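Local atomic coordinates of 6-phosphofructokinase isozyme 2 (Escherichia coli, PDB entry 3UMO), a protein that catalyses the ATP-dependent phosphorylation of D-fructose 6-phosphate to fructose 1,6-bisphosphate, the first committing step of glycolysis, as a homodimer of the PfkB carbohydrate kinase family. Residues 126-131 and 159-164. Numbering follows the deposited sequence.
Sequences LEIESG and QGIRCI
Leu-126 meets Gln-159 twice. Its carbonyl O accepts a hydrogen bond from Gln-159 NE2 (3.1 Å, 159° at the hydrogen); the donor stands above the carbonyl plane, while Leu-126 O lies close to the plane of the amide. The two side chains cross at about a right angle, with Leu-126 CD2 3.4 Å from Gln-159 OE1. With CG set between its backbone N and carbonyl carbon (chi1 56°) and an extended chain beyond, Gln-159 carries its amide across to the loop. The same NE2 donates to a water, 2.7 Å away, that in turn donates to Ile-128 O and Gln-159 O. Without the amide, as with an alanine here, Leu-126 O would probably lose this donor and the bridging water one of its holders. Ile-128 packs crosswise on Ile-161, CB against CD1 at 3.8 Å. Next, Ser-130 rests its CB on Gln-159 O (3.3 Å), close over Gly-160, where a side chain would run into Ser-130 OG. Gly-131 N then donates to Gly-160 O (2.7 Å), and a second water donates to Gly-131 O and accepts a weak hydrogen bond from Arg-162 NH1. Gly-160, at positive phi, is the C-prime residue of the Schellman motif ending helix 146-158. That helix is the crossover of a beta-alpha-beta unit joining adjacent parallel strands 133-137 and 162-166, and the contact ties the loop before the first strand to the helix's end; Ile-128 and Ile-161 both lean on Leu-134, and Leu-126 reaches Ala-155 of the helix.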
ATOM      1  N   LEU A 126      37.540  25.740   9.668  1.00 26.65           N
ATOM      2  CA  LEU A 126      38.755  26.485   9.356  1.00 32.00           C
ATOM      3  C   LEU A 126      39.936  26.133  10.269  1.00 28.13           C
ATOM      4  O   LEU A 126      41.038  26.669  10.109  1.00 32.44           O
ATOM      5  CB  LEU A 126      38.475  27.992   9.329  1.00 32.54           C
ATOM      6  CG  LEU A 126      37.427  28.359   8.270  1.00 37.51           C
ATOM      7  CD1 LEU A 126      37.198  29.863   8.204  1.00 41.08           C
ATOM      8  CD2 LEU A 126      37.824  27.806   6.900  1.00 31.09           C
ATOM      9  N   GLU A 127      39.710  25.226  11.214  1.00 31.51           N
ATOM     10  CA  GLU A 127      40.800  24.678  12.015  1.00 41.70           C
ATOM     11  C   GLU A 127      41.414  23.459  11.337  1.00 36.23           C
ATOM     12  O   GLU A 127      42.450  22.953  11.767  1.00 38.78           O
ATOM     13  CB  GLU A 127      40.321  24.322  13.423  1.00 40.45           C
ATOM     14  CG  GLU A 127      39.982  25.533  14.274  1.00 54.58           C
ATOM     15  CD  GLU A 127      39.418  25.157  15.628  1.00 68.50           C
ATOM     16  OE1 GLU A 127      39.386  23.949  15.946  1.00 72.90           O
ATOM     17  OE2 GLU A 127      39.004  26.072  16.374  1.00 73.92           O
ATOM     18  N   ILE A 128      40.763  22.986  10.278  1.00 30.95           N
ATOM     19  CA  ILE A 128      41.287  21.878   9.488  1.00 36.61           C
ATOM     20  C   ILE A 128      42.561  22.340   8.786  1.00 38.83           C
ATOM     21  O   ILE A 128      42.628  23.469   8.291  1.00 32.90           O
ATOM     22  CB  ILE A 128      40.241  21.391   8.461  1.00 30.74           C
ATOM     23  CG1 ILE A 128      39.049  20.760   9.184  1.00 29.81           C
ATOM     24  CG2 ILE A 128      40.846  20.403   7.491  1.00 28.39           C
ATOM     25  CD1 ILE A 128      37.846  20.519   8.287  1.00 27.23           C
ATOM     26  N   GLU A 129      43.579  21.483   8.768  1.00 33.34           N
ATOM     27  CA  GLU A 129      44.858  21.842   8.166  1.00 40.28           C
ATOM     28  C   GLU A 129      44.771  21.902   6.643  1.00 39.72           C
ATOM     29  O   GLU A 129      43.894  21.284   6.038  1.00 38.72           O
ATOM     30  CB  GLU A 129      45.951  20.857   8.592  1.00 41.15           C
ATOM     31  CG  GLU A 129      45.656  19.405   8.259  1.00 44.21           C
ATOM     32  CD  GLU A 129      44.937  18.677   9.382  1.00 52.09           C
ATOM     33  OE1 GLU A 129      43.859  19.134   9.822  1.00 41.37           O
ATOM     34  OE2 GLU A 129      45.467  17.644   9.835  1.00 67.37           O
ATOM     35  N   SER A 130      45.681  22.650   6.028  1.00 33.16           N
ATOM     36  CA  SER A 130      45.754  22.708   4.571  1.00 34.36           C
ATOM     37  C   SER A 130      46.101  21.335   4.010  1.00 38.54           C
ATOM     38  O   SER A 130      46.944  20.624   4.566  1.00 38.24           O
ATOM     39  CB  SER A 130      46.796  23.741   4.125  1.00 40.29           C
ATOM     40  OG  SER A 130      47.201  23.519   2.783  1.00 44.47           O
ATOM     41  N   GLY A 131      45.437  20.953   2.923  1.00 33.14           N
ATOM     42  CA  GLY A 131      45.712  19.686   2.276  1.00 35.96           C
ATOM     43  C   GLY A 131      44.777  18.579   2.722  1.00 28.46           C
ATOM     44  O   GLY A 131      44.629  17.567   2.036  1.00 35.06           O
ATOM     45  N   GLN A 159      42.266  28.238   1.972  1.00 44.52           N
ATOM     46  CA  GLN A 159      43.389  27.820   2.799  1.00 52.33           C
ATOM     47  C   GLN A 159      43.742  26.353   2.612  1.00 44.31           C
ATOM     48  O   GLN A 159      44.243  25.700   3.530  1.00 48.28           O
ATOM     49  CB  GLN A 159      43.092  28.092   4.264  1.00 47.78           C
ATOM     50  CG  GLN A 159      41.828  27.441   4.738  1.00 41.17           C
ATOM     51  CD  GLN A 159      41.529  27.773   6.170  1.00 43.80           C
ATOM     52  OE1 GLN A 159      41.046  28.864   6.472  1.00 48.43           O
ATOM     53  NE2 GLN A 159      41.830  26.844   7.073  1.00 44.07           N
ATOM     54  N   GLY A 160      43.466  25.836   1.422  1.00 33.65           N
ATOM     55  CA  GLY A 160      43.972  24.535   1.031  1.00 37.88           C
ATOM     56  C   GLY A 160      43.177  23.336   1.499  1.00 31.25           C
ATOM     57  O   GLY A 160      43.650  22.209   1.376  1.00 39.00           O
ATOM     58  N   ILE A 161      41.979  23.560   2.029  1.00 31.86           N
ATOM     59  CA  ILE A 161      41.110  22.437   2.379  1.00 27.93           C
ATOM     60  C   ILE A 161      40.435  21.906   1.118  1.00 34.46           C
ATOM     61  O   ILE A 161      39.810  22.667   0.374  1.00 34.84           O
ATOM     62  CB  ILE A 161      40.044  22.829   3.414  1.00 27.26           C
ATOM     63  CG1 ILE A 161      40.717  23.308   4.704  1.00 33.28           C
ATOM     64  CG2 ILE A 161      39.120  21.642   3.697  1.00 24.59           C
ATOM     65  CD1 ILE A 161      39.768  23.946   5.689  1.00 34.27           C
ATOM     66  N   ARG A 162      40.583  20.606   0.871  1.00 28.98           N
ATOM     67  CA  ARG A 162      40.038  19.993  -0.334  1.00 29.17           C
ATOM     68  C   ARG A 162      38.598  19.556  -0.075  1.00 26.21           C
ATOM     69  O   ARG A 162      38.344  18.723   0.791  1.00 25.45           O
ATOM     70  CB  ARG A 162      40.913  18.817  -0.776  1.00 28.45           C
ATOM     71  CG  ARG A 162      42.363  19.215  -1.088  1.00 32.94           C
ATOM     72  CD  ARG A 162      43.264  17.993  -1.243  1.00 42.86           C
ATOM     73  NE  ARG A 162      43.086  17.322  -2.528  1.00 45.10           N
ATOM     74  CZ  ARG A 162      43.576  16.120  -2.820  1.00 51.27           C
ATOM     75  NH1 ARG A 162      44.268  15.443  -1.913  1.00 51.17           N
ATOM     76  NH2 ARG A 162      43.366  15.591  -4.019  1.00 58.19           N
ATOM     77  N   CYS A 163      37.654  20.130  -0.818  1.00 25.41           N
ATOM     78  CA  CYS A 163      36.238  19.912  -0.529  1.00 24.79           C
ATOM     79  C   CYS A 163      35.545  18.914  -1.452  1.00 25.92           C
ATOM     80  O   CYS A 163      35.684  18.970  -2.677  1.00 28.76           O
ATOM     81  CB  CYS A 163      35.487  21.246  -0.540  1.00 26.75           C
ATOM     82  SG  CYS A 163      36.030  22.381   0.761  1.00 30.39           S
ATOM     83  N   ILE A 164      34.799  17.999  -0.837  1.00 21.45           N
ATOM     84  CA  ILE A 164      33.977  17.038  -1.553  1.00 18.26           C
ATOM     85  C   ILE A 164      32.534  17.323  -1.166  1.00 28.32           C
ATOM     86  O   ILE A 164      32.233  17.539   0.010  1.00 22.62           O
ATOM     87  CB  ILE A 164      34.367  15.599  -1.162  1.00 19.65           C
ATOM     88  CG1 ILE A 164      35.799  15.306  -1.627  1.00 23.27           C
ATOM     89  CG2 ILE A 164      33.383  14.584  -1.737  1.00 21.27           C
ATOM     90  CD1 ILE A 164      36.331  13.953  -1.166  1.00 25.50           C
TER
HETATM   91  O   HOH W   1      43.798  25.128   6.504  1.00 46.29           O
HETATM   92  O   HOH W   2      46.165  17.079  -0.052  1.00 42.87           O